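Alpha-L-arabinosidase (Xanthomonas axonopodis pv. citri, PDB 6D25) probably hydrolyses alpha-L-arabinofuranosyl side groups from arabinoxylans, including internally di-substituted ones, as a trimeric GH51 arabinofuranosidase. Local coordinates at residues F134-F139 and A165-Y170; F142-G147 and N186-P191. All coordinates share one frame; numbering follows the deposited sequence.

Interaction 1. Residues F134-F139 and A165-Y170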
# COMPACT_ATOMS: atom_id res chain seq x y z
N PHE A 134 10.98 -17.54 -20.05
CA PHE A 134 11.26 -18.30 -18.87
C PHE A 134 10.41 -17.74 -17.73
O PHE A 134 10.71 -16.65 -17.21
CB PHE A 134 12.75 -18.23 -18.50
CG PHE A 134 13.21 -19.20 -17.44
CD1 PHE A 134 13.60 -20.48 -17.78
CD2 PHE A 134 13.31 -18.84 -16.11
CE1 PHE A 134 14.11 -21.37 -16.86
CE2 PHE A 134 13.80 -19.73 -15.17
CZ PHE A 134 14.19 -21.00 -15.54
N GLY A 135 9.32 -18.44 -17.41
CA GLY A 135 8.36 -18.02 -16.43
C GLY A 135 8.12 -19.10 -15.39
O GLY A 135 8.95 -20.00 -15.21
N THR A 136 6.97 -19.03 -14.72
CA THR A 136 6.67 -19.95 -13.60
C THR A 136 6.86 -21.42 -14.01
O THR A 136 7.52 -22.19 -13.30
CB THR A 136 5.26 -19.74 -13.03
OG1 THR A 136 5.24 -18.49 -12.36
CG2 THR A 136 4.88 -20.83 -12.06
N HIS A 137 6.27 -21.86 -15.10
CA HIS A 137 6.34 -23.26 -15.44
C HIS A 137 7.78 -23.66 -15.77
O HIS A 137 8.22 -24.77 -15.40
CB HIS A 137 5.42 -23.61 -16.62
CG HIS A 137 3.99 -23.63 -16.24
ND1 HIS A 137 3.23 -24.76 -16.32
CD2 HIS A 137 3.18 -22.64 -15.80
CE1 HIS A 137 2.00 -24.47 -15.96
NE2 HIS A 137 1.93 -23.20 -15.61
N GLU A 138 8.49 -22.78 -16.48
CA GLU A 138 9.81 -23.15 -16.93
C GLU A 138 10.74 -23.24 -15.71
O GLU A 138 11.54 -24.18 -15.63
CB GLU A 138 10.32 -22.15 -17.99
CG GLU A 138 9.51 -22.20 -19.27
CD GLU A 138 8.14 -21.51 -19.26
OE1 GLU A 138 7.88 -20.66 -18.37
OE2 GLU A 138 7.36 -21.83 -20.15
N PHE A 139 10.63 -22.27 -14.77
CA PHE A 139 11.47 -22.35 -13.58
C PHE A 139 11.07 -23.57 -12.72
O PHE A 139 11.97 -24.36 -12.27
CB PHE A 139 11.40 -21.08 -12.74
CG PHE A 139 12.13 -21.22 -11.44
CD1 PHE A 139 13.52 -21.28 -11.41
CD2 PHE A 139 11.44 -21.38 -10.25
CE1 PHE A 139 14.20 -21.45 -10.22
CE2 PHE A 139 12.14 -21.54 -9.06
CZ PHE A 139 13.51 -21.58 -9.06
N ALA A 165 -0.63 -13.76 -3.42
CA ALA A 165 -1.62 -14.69 -2.95
C ALA A 165 -2.08 -15.61 -4.10
O ALA A 165 -2.17 -16.85 -3.95
CB ALA A 165 -2.82 -13.97 -2.36
N GLN A 166 -2.35 -15.00 -5.22
CA GLN A 166 -2.83 -15.78 -6.40
C GLN A 166 -1.69 -16.64 -6.95
O GLN A 166 -1.92 -17.73 -7.40
CB GLN A 166 -3.40 -14.84 -7.45
CG GLN A 166 -4.74 -14.24 -6.98
CD GLN A 166 -5.54 -13.61 -8.09
OE1 GLN A 166 -4.95 -13.12 -9.04
NE2 GLN A 166 -6.86 -13.62 -7.95
N TRP A 167 -0.47 -16.14 -6.90
CA TRP A 167 0.66 -16.90 -7.43
C TRP A 167 0.86 -18.20 -6.64
O TRP A 167 1.06 -19.25 -7.23
CB TRP A 167 1.95 -16.08 -7.37
CG TRP A 167 3.06 -16.56 -8.24
CD1 TRP A 167 2.98 -17.47 -9.25
CD2 TRP A 167 4.41 -16.10 -8.23
NE1 TRP A 167 4.19 -17.59 -9.87
CE2 TRP A 167 5.08 -16.77 -9.28
CE3 TRP A 167 5.13 -15.19 -7.46
CZ2 TRP A 167 6.42 -16.55 -9.56
CZ3 TRP A 167 6.46 -14.96 -7.75
CH2 TRP A 167 7.08 -15.61 -8.81
N ALA A 168 0.81 -18.09 -5.31
CA ALA A 168 0.95 -19.25 -4.46
C ALA A 168 -0.17 -20.27 -4.75
O ALA A 168 0.11 -21.48 -4.80
CB ALA A 168 0.89 -18.84 -3.01
N GLU A 169 -1.40 -19.80 -4.94
CA GLU A 169 -2.50 -20.71 -5.24
C GLU A 169 -2.27 -21.39 -6.60
O GLU A 169 -2.43 -22.62 -6.74
CB GLU A 169 -3.86 -19.99 -5.24
CG GLU A 169 -5.06 -20.87 -5.62
CD GLU A 169 -6.40 -20.17 -5.68
OE1 GLU A 169 -6.56 -19.20 -4.88
OE2 GLU A 169 -7.32 -20.55 -6.55
N TYR A 170 -1.90 -20.59 -7.61
CA TYR A 170 -1.65 -21.12 -8.94
C TYR A 170 -0.66 -22.29 -8.86
O TYR A 170 -0.86 -23.33 -9.48
CB TYR A 170 -1.07 -20.02 -9.81
CG TYR A 170 -0.79 -20.41 -11.24
CD1 TYR A 170 0.44 -20.92 -11.60
CD2 TYR A 170 -1.75 -20.26 -12.23
CE1 TYR A 170 0.72 -21.26 -12.91
CE2 TYR A 170 -1.49 -20.59 -13.54
CZ TYR A 170 -0.24 -21.08 -13.90
OH TYR A 170 0.02 -21.40 -15.21
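The indole of Trp-167 stacks on Trp-107 and turns its edge to Thr-136 OG1, while the phenol of Tyr-170 and the imidazole of His-137 meet rim to rim, with Trp-192 edge-to-face to the imidazole. Trp-167 NE1 donates to Thr-136 OG1 at 2.8 Å, with the oxygen only 13° out of the indole plane. The threonine side chain is rotated so that CG2 is anti to its backbone N while OG1 stands beside it, which turns the hydroxyl to the indole and the methyl obliquely to the phenol. One turn further along helix 161-172, Tyr-170 OH shares a 2.7 Å hydrogen bond with His-137 NE2. The imidazole and phenol planes stand 73° apart, and neither ring lies over the other. Asn-186 gives the tyrosine oxygen a second hydrogen-bond partner. All four touching residues are buried, and the two hydrogen bonds pair their polar groups across a gap that only side chains span, the nearest CA atoms, of Thr-136 and Trp-167, being 9.1 Å apart. Such packing of successive outer helices, here on either side of strand 149-154 in sequence, belongs to the (beta/alpha)8 barrel of GH51 enzymes.

Interaction 2. Residues F142-G147 and N186-P191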
# COMPACT_ATOMS: atom_id res chain seq x y z
N PHE A 142 12.14 -26.77 -14.14
CA PHE A 142 13.62 -26.84 -14.04
C PHE A 142 14.03 -27.33 -12.64
O PHE A 142 14.92 -28.21 -12.54
CB PHE A 142 14.23 -25.47 -14.33
CG PHE A 142 15.73 -25.38 -14.24
CD1 PHE A 142 16.52 -25.99 -15.19
CD2 PHE A 142 16.35 -24.65 -13.23
CE1 PHE A 142 17.89 -25.86 -15.16
CE2 PHE A 142 17.74 -24.50 -13.23
CZ PHE A 142 18.50 -25.13 -14.17
N THR A 143 13.39 -26.82 -11.59
CA THR A 143 13.72 -27.30 -10.24
C THR A 143 13.46 -28.81 -10.14
O THR A 143 14.29 -29.52 -9.54
CB THR A 143 13.01 -26.54 -9.11
OG1 THR A 143 11.60 -26.77 -9.15
CG2 THR A 143 13.33 -25.05 -9.16
N GLU A 144 12.37 -29.30 -10.73
CA GLU A 144 12.09 -30.73 -10.66
C GLU A 144 13.13 -31.52 -11.47
O GLU A 144 13.53 -32.59 -11.01
CB GLU A 144 10.67 -31.06 -11.12
CG GLU A 144 9.65 -30.59 -10.11
CD GLU A 144 8.29 -31.22 -10.19
OE1 GLU A 144 8.01 -31.94 -11.21
OE2 GLU A 144 7.48 -30.96 -9.26
N LEU A 145 13.57 -31.00 -12.62
CA LEU A 145 14.57 -31.70 -13.41
C LEU A 145 15.87 -31.83 -12.61
O LEU A 145 16.54 -32.83 -12.70
CB LEU A 145 14.81 -30.93 -14.71
CG LEU A 145 15.75 -31.59 -15.73
CD1 LEU A 145 15.20 -32.92 -16.24
CD2 LEU A 145 15.97 -30.68 -16.92
N LEU A 146 16.24 -30.80 -11.84
CA LEU A 146 17.46 -30.84 -11.02
C LEU A 146 17.25 -31.66 -9.75
O LEU A 146 18.23 -31.94 -9.10
CB LEU A 146 17.89 -29.45 -10.58
CG LEU A 146 18.38 -28.49 -11.68
CD1 LEU A 146 18.96 -27.22 -11.08
CD2 LEU A 146 19.39 -29.09 -12.59
N GLY A 147 16.01 -31.90 -9.33
CA GLY A 147 15.73 -32.48 -8.01
C GLY A 147 16.00 -31.48 -6.89
O GLY A 147 16.33 -31.89 -5.78
N ASN A 186 -2.04 -24.89 -18.67
CA ASN A 186 -0.72 -24.50 -19.10
C ASN A 186 0.26 -25.69 -19.01
O ASN A 186 1.45 -25.52 -19.24
CB ASN A 186 -0.23 -23.30 -18.30
CG ASN A 186 -0.90 -22.01 -18.74
OD1 ASN A 186 -1.35 -21.91 -19.88
ND2 ASN A 186 -1.05 -21.05 -17.84
N GLY A 187 -0.23 -26.89 -18.69
CA GLY A 187 0.52 -28.12 -18.85
C GLY A 187 1.01 -28.75 -17.56
O GLY A 187 1.73 -29.70 -17.64
N ARG A 188 0.63 -28.26 -16.38
CA ARG A 188 1.07 -28.86 -15.12
C ARG A 188 -0.16 -29.29 -14.29
O ARG A 188 -0.84 -28.48 -13.65
CB ARG A 188 1.92 -27.86 -14.34
CG ARG A 188 2.33 -28.35 -12.97
CD ARG A 188 3.33 -29.51 -13.03
NE ARG A 188 3.53 -30.03 -11.67
CZ ARG A 188 4.58 -30.73 -11.26
NH1 ARG A 188 5.58 -30.98 -12.08
NH2 ARG A 188 4.65 -31.10 -10.00
N ASP A 189 -0.42 -30.57 -14.28
CA ASP A 189 -1.62 -31.11 -13.63
C ASP A 189 -1.47 -31.02 -12.10
O ASP A 189 -2.33 -30.46 -11.43
CB ASP A 189 -1.92 -32.52 -14.12
CG ASP A 189 -3.13 -33.17 -13.45
OD1 ASP A 189 -4.14 -32.49 -13.20
OD2 ASP A 189 -3.04 -34.34 -13.16
N ALA A 190 -0.42 -31.62 -11.57
CA ALA A 190 -0.24 -31.66 -10.11
C ALA A 190 0.35 -30.33 -9.64
O ALA A 190 1.06 -29.67 -10.36
CB ALA A 190 0.67 -32.82 -9.73
N PRO A 191 0.06 -29.97 -8.40
CA PRO A 191 0.78 -28.84 -7.80
C PRO A 191 2.31 -29.07 -7.82
O PRO A 191 2.76 -30.20 -7.83
CB PRO A 191 0.35 -28.83 -6.33
CG PRO A 191 -0.90 -29.62 -6.27
CD PRO A 191 -0.84 -30.60 -7.43
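Although the salt bridge between Glu-144 and Arg-188 uses both carboxylate oxygens, it is far from a flat, coplanar pair: the carboxylate and guanidinium planes are turned 65° apart. The stronger arm runs from Arg-188 NH1 to Glu-144 OE1, 2.8 Å long and nearly straight at 162°. OE1 sits at the edge of the guanidinium, near its plane, yet NH1 reaches that oxygen from above the plane of the carboxylate. The second arm, Arg-188 NH2 to Glu-144 OE2, is weak, its N-H pointing well off the acceptor. The two side chains come from opposite directions, the glutamate extended beyond CG and the arginine bent at chi2 (68°), a bend that lays the edge of the guanidinium alongside its own loop. There NE donates to Ala-190 O at 2.8 Å and NH2 to Pro-191 O at 3.0 Å, both donors above the respective carbonyl planes. Trp-192 adds a cation-pi contact with the arginine. Four hydrogen bonds, one of them weak, thus fix the rotation of the guanidinium, and its three nitrogens all take part. The last turn of helix 136-146 is joined at the surface to the loop that follows helix 178-185 and leads to strand 196-199. Glu-144 is exposed, so water probably screens the charges, but the proximity of the two groups is consistent with an ionised glutamate facing a positive charge that loop carbonyls also hold.

In the fold
Interactions 1 and 2 have their centres about 11 Å apart and share helix 136-146, its first turn, with the residues leading into it, serving interaction 1 and its last turn interaction 2. Along the chain their segments alternate: both portions of this helix come first, then strand 149-154, helix 161-172 and helix 178-185, and finally the 186-191 loop leading to strand 196-199. The contacts also touch directly, for Asn-186 CB packs against His-137 CE1 at 3.4 Å. Interaction 1 is buried and interaction 2 lies at the surface. Together they join helix 136-146 to helix 161-172 and to the loop before strand 196-199, on the outside of the parallel barrel sheet.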